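PDB 4WA0: possible adhesin from Caldicellulosiruptor kronotskyensis, which probably mediates attachment of this extreme thermophile to cellulose, as a tapirin whose C-terminal beta-helix domain makes up the present chain. Local coordinates for residues A[132-137]-A[152-157]; A[172-177]-A[196-201]. All blocks are in the same frame, centred on the assembly; numbering follows the deposited sequence. Where two conformers were deposited one is given.

Interaction 1: A[132-137]-A[152-157]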
loop_
_atom_site.group_PDB
_atom_site.type_symbol
_atom_site.label_atom_id
_atom_site.label_comp_id
_atom_site.label_asym_id
_atom_site.label_seq_id
_atom_site.Cartn_x
_atom_site.Cartn_y
_atom_site.Cartn_z
ATOM N N VAL A 132 -12.609 11.190 11.671
ATOM C CA VAL A 132 -11.585 10.164 11.721
ATOM C C VAL A 132 -12.152 9.006 12.586
ATOM O O VAL A 132 -12.200 9.127 13.855
ATOM C CB VAL A 132 -10.312 10.668 12.344
ATOM C CG1 VAL A 132 -9.238 9.550 12.276
ATOM C CG2 VAL A 132 -9.807 11.905 11.631
ATOM N N ASN A 133 -12.592 7.934 11.959
ATOM C CA ASN A 133 -13.335 6.863 12.663
ATOM C C ASN A 133 -12.659 5.531 12.412
ATOM O O ASN A 133 -12.551 5.095 11.246
ATOM C CB ASN A 133 -14.743 6.812 12.147
ATOM C CG ASN A 133 -15.536 8.042 12.514
ATOM O OD1 ASN A 133 -15.426 8.526 13.617
ATOM N ND2 ASN A 133 -16.219 8.631 11.539
HETATM N N MSE A 134 -12.099 4.931 13.447
HETATM C CA MSE A 134 -11.530 3.580 13.369
HETATM C C MSE A 134 -12.322 2.537 14.009
HETATM O O MSE A 134 -12.897 2.744 15.111
HETATM C CB MSE A 134 -10.153 3.665 14.024
HETATM C CG MSE A 134 -9.390 2.382 13.806
HETATM SE SE MSE A 134 -7.500 2.442 14.400
HETATM C CE MSE A 134 -7.894 2.397 16.244
ATOM N N GLU A 135 -12.365 1.371 13.397
ATOM C CA GLU A 135 -13.058 0.200 14.018
ATOM C C GLU A 135 -12.060 -0.932 14.079
ATOM O O GLU A 135 -11.350 -1.155 13.086
ATOM C CB GLU A 135 -14.226 -0.308 13.195
ATOM C CG GLU A 135 -15.242 0.763 13.020
ATOM C CD GLU A 135 -16.545 0.380 12.348
ATOM O OE1 GLU A 135 -16.715 -0.747 11.821
ATOM O OE2 GLU A 135 -17.388 1.287 12.371
ATOM N N VAL A 136 -12.050 -1.676 15.182
ATOM C CA VAL A 136 -11.229 -2.879 15.326
ATOM C C VAL A 136 -12.170 -4.036 15.519
ATOM O O VAL A 136 -13.010 -4.012 16.434
ATOM C CB VAL A 136 -10.245 -2.774 16.496
ATOM C CG1 VAL A 136 -9.529 -4.110 16.658
ATOM C CG2 VAL A 136 -9.284 -1.609 16.267
ATOM N N SER A 137 -12.105 -5.021 14.619
ATOM C CA SER A 137 -13.132 -6.079 14.711
ATOM C C SER A 137 -12.758 -7.232 15.620
ATOM O O SER A 137 -13.703 -7.850 16.203
ATOM C CB SER A 137 -13.634 -6.494 13.294
ATOM O OG SER A 137 -12.720 -7.223 12.605
ATOM N N ALA A 152 -12.401 12.531 16.659
ATOM C CA ALA A 152 -12.157 11.199 16.218
ATOM C C ALA A 152 -12.958 10.238 17.065
ATOM O O ALA A 152 -13.260 10.545 18.233
ATOM C CB ALA A 152 -10.681 10.879 16.241
ATOM N N THR A 153 -13.324 9.106 16.504
ATOM C CA THR A 153 -13.886 7.999 17.262
ATOM C C THR A 153 -13.152 6.663 17.017
ATOM O O THR A 153 -12.583 6.451 15.949
ATOM C CB THR A 153 -15.406 7.751 17.075
ATOM O OG1 THR A 153 -15.718 7.194 15.802
ATOM C CG2 THR A 153 -16.148 9.106 17.137
ATOM N N VAL A 154 -13.241 5.777 17.992
ATOM C CA VAL A 154 -12.757 4.402 17.894
ATOM C C VAL A 154 -13.873 3.503 18.418
ATOM O O VAL A 154 -14.455 3.739 19.499
ATOM C CB VAL A 154 -11.437 4.149 18.661
ATOM C CG1 VAL A 154 -11.103 2.687 18.617
ATOM C CG2 VAL A 154 -10.267 4.968 18.054
ATOM N N THR A 155 -14.159 2.475 17.642
ATOM C CA THR A 155 -15.152 1.442 17.982
ATOM C C THR A 155 -14.487 0.118 18.103
ATOM O O THR A 155 -13.808 -0.323 17.159
ATOM C CB THR A 155 -16.281 1.385 16.960
ATOM O OG1 THR A 155 -16.937 2.650 16.918
ATOM C CG2 THR A 155 -17.322 0.375 17.347
ATOM N N LEU A 156 -14.658 -0.533 19.268
ATOM C CA LEU A 156 -14.152 -1.893 19.485
ATOM C C LEU A 156 -15.350 -2.812 19.247
ATOM O O LEU A 156 -16.327 -2.795 20.007
ATOM C CB LEU A 156 -13.470 -2.061 20.884
ATOM C CG LEU A 156 -12.479 -0.870 21.195
ATOM C CD1 LEU A 156 -11.813 -1.141 22.559
ATOM C CD2 LEU A 156 -11.440 -0.733 20.102
ATOM N N LYS A 157 -15.320 -3.597 18.173
ATOM C CA LYS A 157 -16.529 -4.361 17.793
ATOM C C LYS A 157 -16.739 -5.546 18.739
ATOM O O LYS A 157 -15.908 -5.918 19.555
ATOM C CB LYS A 157 -16.480 -4.822 16.331
ATOM C CG LYS A 157 -16.230 -3.687 15.329
ATOM C CD LYS A 157 -17.422 -2.812 15.133
ATOM C CE LYS A 157 -18.464 -3.497 14.264
ATOM N NZ LYS A 157 -19.699 -2.657 14.264
HETATM O O HOH W 1 -15.410 4.410 15.179
HETATM O O HOH W 2 -19.516 0.442 14.021
#

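Interaction 2: A[172-177]-A[196-201]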
loop_
_atom_site.group_PDB
_atom_site.type_symbol
_atom_site.label_atom_id
_atom_site.label_comp_id
_atom_site.label_asym_id
_atom_site.label_seq_id
_atom_site.Cartn_x
_atom_site.Cartn_y
_atom_site.Cartn_z
ATOM N N GLY A 172 -14.245 16.156 22.315
ATOM C CA GLY A 172 -15.384 15.740 21.519
ATOM C C GLY A 172 -15.257 14.398 20.824
ATOM O O GLY A 172 -15.865 14.189 19.827
ATOM N N SER A 173 -14.430 13.520 21.389
ATOM C CA SER A 173 -14.106 12.213 20.866
ATOM C C SER A 173 -14.735 11.169 21.722
ATOM O O SER A 173 -15.195 11.428 22.838
ATOM C CB SER A 173 -12.615 12.063 20.799
ATOM O OG SER A 173 -12.127 12.835 19.721
ATOM N N ARG A 174 -14.757 9.966 21.193
ATOM C CA ARG A 174 -15.428 8.838 21.868
ATOM C C ARG A 174 -14.675 7.567 21.602
ATOM O O ARG A 174 -14.047 7.429 20.537
ATOM C CB ARG A 174 -16.854 8.581 21.346
ATOM C CG ARG A 174 -17.901 9.578 21.811
ATOM C CD ARG A 174 -19.287 9.080 21.356
ATOM N NE ARG A 174 -19.392 9.003 19.898
ATOM C CZ ARG A 174 -20.366 8.396 19.226
ATOM N NH1 ARG A 174 -21.380 7.802 19.878
ATOM N NH2 ARG A 174 -20.327 8.396 17.883
ATOM N N LEU A 175 -14.728 6.690 22.597
ATOM C CA LEU A 175 -14.280 5.304 22.428
ATOM C C LEU A 175 -15.525 4.469 22.746
ATOM O O LEU A 175 -16.126 4.644 23.844
ATOM C CB LEU A 175 -13.084 4.916 23.287
ATOM C CG LEU A 175 -12.829 3.388 23.367
ATOM C CD1 LEU A 175 -12.219 2.960 22.102
ATOM C CD2 LEU A 175 -11.823 3.096 24.470
ATOM N N ILE A 176 -15.932 3.611 21.787
ATOM C CA ILE A 176 -17.144 2.816 21.907
ATOM C C ILE A 176 -16.810 1.346 22.020
ATOM O O ILE A 176 -16.049 0.820 21.159
ATOM C CB ILE A 176 -18.047 3.062 20.698
ATOM C CG1 ILE A 176 -18.353 4.555 20.589
ATOM C CG2 ILE A 176 -19.312 2.188 20.813
ATOM C CD1 ILE A 176 -18.355 5.109 19.182
ATOM N N LEU A 177 -17.312 0.679 23.071
ATOM C CA LEU A 177 -17.177 -0.779 23.177
ATOM C C LEU A 177 -18.513 -1.429 22.859
ATOM O O LEU A 177 -19.542 -1.039 23.401
ATOM C CB LEU A 177 -16.782 -1.249 24.538
ATOM C CG LEU A 177 -15.330 -1.210 24.955
ATOM C CD1 LEU A 177 -14.918 0.221 25.190
ATOM C CD2 LEU A 177 -15.015 -2.056 26.178
ATOM N N SER A 196 -15.601 9.670 28.369
ATOM C CA SER A 196 -15.706 9.628 26.919
ATOM C C SER A 196 -15.782 8.213 26.356
ATOM O O SER A 196 -15.845 8.050 25.144
ATOM C CB SER A 196 -14.523 10.361 26.284
ATOM O OG SER A 196 -14.495 11.689 26.631
ATOM N N ILE A 197 -15.844 7.226 27.234
ATOM C CA ILE A 197 -15.955 5.833 26.848
ATOM C C ILE A 197 -17.437 5.508 26.929
ATOM O O ILE A 197 -18.078 5.807 27.953
ATOM C CB ILE A 197 -15.109 4.909 27.741
ATOM C CG1 ILE A 197 -13.622 5.246 27.653
ATOM C CG2 ILE A 197 -15.381 3.434 27.344
ATOM C CD1 ILE A 197 -12.813 4.497 28.670
ATOM N N GLN A 198 -17.973 4.906 25.871
ATOM C CA GLN A 198 -19.341 4.408 25.830
ATOM C C GLN A 198 -19.294 2.896 25.778
ATOM O O GLN A 198 -18.990 2.341 24.722
ATOM C CB GLN A 198 -19.967 4.930 24.562
ATOM C CG GLN A 198 -21.459 4.740 24.396
ATOM C CD GLN A 198 -21.852 5.127 22.999
ATOM O OE1 GLN A 198 -22.271 4.257 22.199
ATOM N NE2 GLN A 198 -21.604 6.417 22.642
ATOM N N ASN A 199 -19.590 2.251 26.897
ATOM C CA ASN A 199 -19.378 0.809 27.077
ATOM C C ASN A 199 -20.718 0.162 26.970
ATOM O O ASN A 199 -21.514 0.181 27.951
ATOM C CB ASN A 199 -18.751 0.515 28.424
ATOM C CG ASN A 199 -18.413 -0.960 28.595
ATOM O OD1 ASN A 199 -18.575 -1.725 27.638
ATOM N ND2 ASN A 199 -17.886 -1.347 29.767
ATOM N N ASN A 200 -20.969 -0.416 25.805
ATOM C CA ASN A 200 -22.276 -1.072 25.517
ATOM C C ASN A 200 -22.204 -2.571 25.740
ATOM O O ASN A 200 -22.360 -3.369 24.790
ATOM C CB ASN A 200 -22.693 -0.745 24.104
ATOM C CG ASN A 200 -22.918 0.729 23.887
ATOM O OD1 ASN A 200 -23.399 1.457 24.762
ATOM N ND2 ASN A 200 -22.491 1.206 22.725
ATOM N N GLY A 201 -21.981 -2.979 26.982
ATOM C CA GLY A 201 -21.902 -4.388 27.336
ATOM C C GLY A 201 -20.559 -5.083 27.129
ATOM O O GLY A 201 -20.505 -6.326 27.030
HETATM O O HOH W 3 -13.931 13.546 24.444
#

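Interaction 1: A[132-137]-A[152-157]
Lys157 lays the start of its side chain against the end of strand 132-136: its CG sits 3.4 Å from Val136 O, and its backbone N donates to that same oxygen, so one carbonyl meets both the main chain and the aliphatic part of the lysine. Bends at chi2 (-74°) and chi3 (-76°) bring its CD and CE past Glu135 OE1, the two side chains crossing at a slant. Lys157 NZ stays 4.3 Å from Glu135 OE1, beyond a salt bridge; a water bridges the pair instead, donating to Glu135 OE2 and accepting from the amine, while the direct salt bridge of Lys157 goes to Glu178. On the opposite face of the sheet, selenomethionine Met134 runs alongside Val154, both side chains pointing the same way. With CG anti to the backbone N and a bend only at chi3 (73°), its methyl turns to Val154, Met134 CE lying 3.9 Å from Val154 CG2, and Leu127 of strand 125-128 packs on both residues. The two strands belong to consecutive coils of a right-handed parallel beta-helix, stacked in exact register about 4.7 Å apart, with Met134, Val136, Val154 and Leu156 filling the interior and Asn133, Glu135, Thr153 and Thr155 on the outer face. Between them the backbone bonds alternate in direction, from Thr153 N to Val132 O, from Met134 N to Thr153 O, and onward to the lysine. On the outside a second water donates to Thr153 OG1 and to Met134 O, 3.0 Å from the latter, and is hydrogen-bonded to Thr155 OG1 as well. Met134 O thereby takes two bonds, the other from Thr155 N at 2.8 Å.

Interaction 2: A[172-177]-A[196-201]
Backbone hydrogen bonds join Leu175 and Leu177 to the segment beside them: Leu175 N donates to Ser196 O and Leu175 O accepts from Gln198 N at 2.8 Å, then Leu177 N donates to Gln198 O and Leu177 O accepts from Asn200 N. CA-H...O contacts accompany these bonds, among them Ile197 CA to Leu175 O at 3.2 Å. Apolar contacts lie on the inward face. The CD1 methyl of Leu177 crosses to Ile197 CG2 at 3.9 Å, and Leu175 CD2 meets Ile197 CG1; Leu167 and Ile204 from the other walls close over this group. Such inward leucines and isoleucines are the stacked core of a parallel beta-helix, here at its last coils, since strand 197-199 is the outermost strand of its sheet within the chain. Polar side chains share the outer face with Ile176. Arg174 and Gln198 each have a second conformer. In the one described, Gln198 is extended, and its OE1 accepts from Asn200 ND2 a bond 3.1 Å long and nearly straight at 169°. That donor lies in the carbonyl plane on a lone pair, which would help fix the amide's rotation in this conformer. Gln198 NE2 then lies at the edge of the Arg174 guanidinium without a hydrogen bond, both being donors, a placement that remains doubtful. A water links the segments' beginnings, accepting from Ser173 N and donating to Ser196 OG, 2.9 Å from the latter; Ser196 OG also bonds to Ser192 O of the preceding helix.

Overall arrangement
Both interactions hold neighbouring strands of one parallel sheet of the beta-helix, and strands 153-156 and 174-177 are themselves adjacent, so four successive coils continue from 132-137 to 196-201. The centres lie about 10 Å apart, and probable backbone hydrogen bonds, Leu156 N to Ile176 O and Ile176 N to Val154 O, connect them. Each contact has an apolar inner face and a largely polar outer one, but interaction 1 is the more buried and has strands on both sides, whereas interaction 2 sits at the sheet's edge with exposed residues. Outside, waters bridge interaction 1's threonines and its glutamate to its lysine; interaction 2 has a glutamine-asparagine amide bond within 196-201, in one of two glutamine conformers.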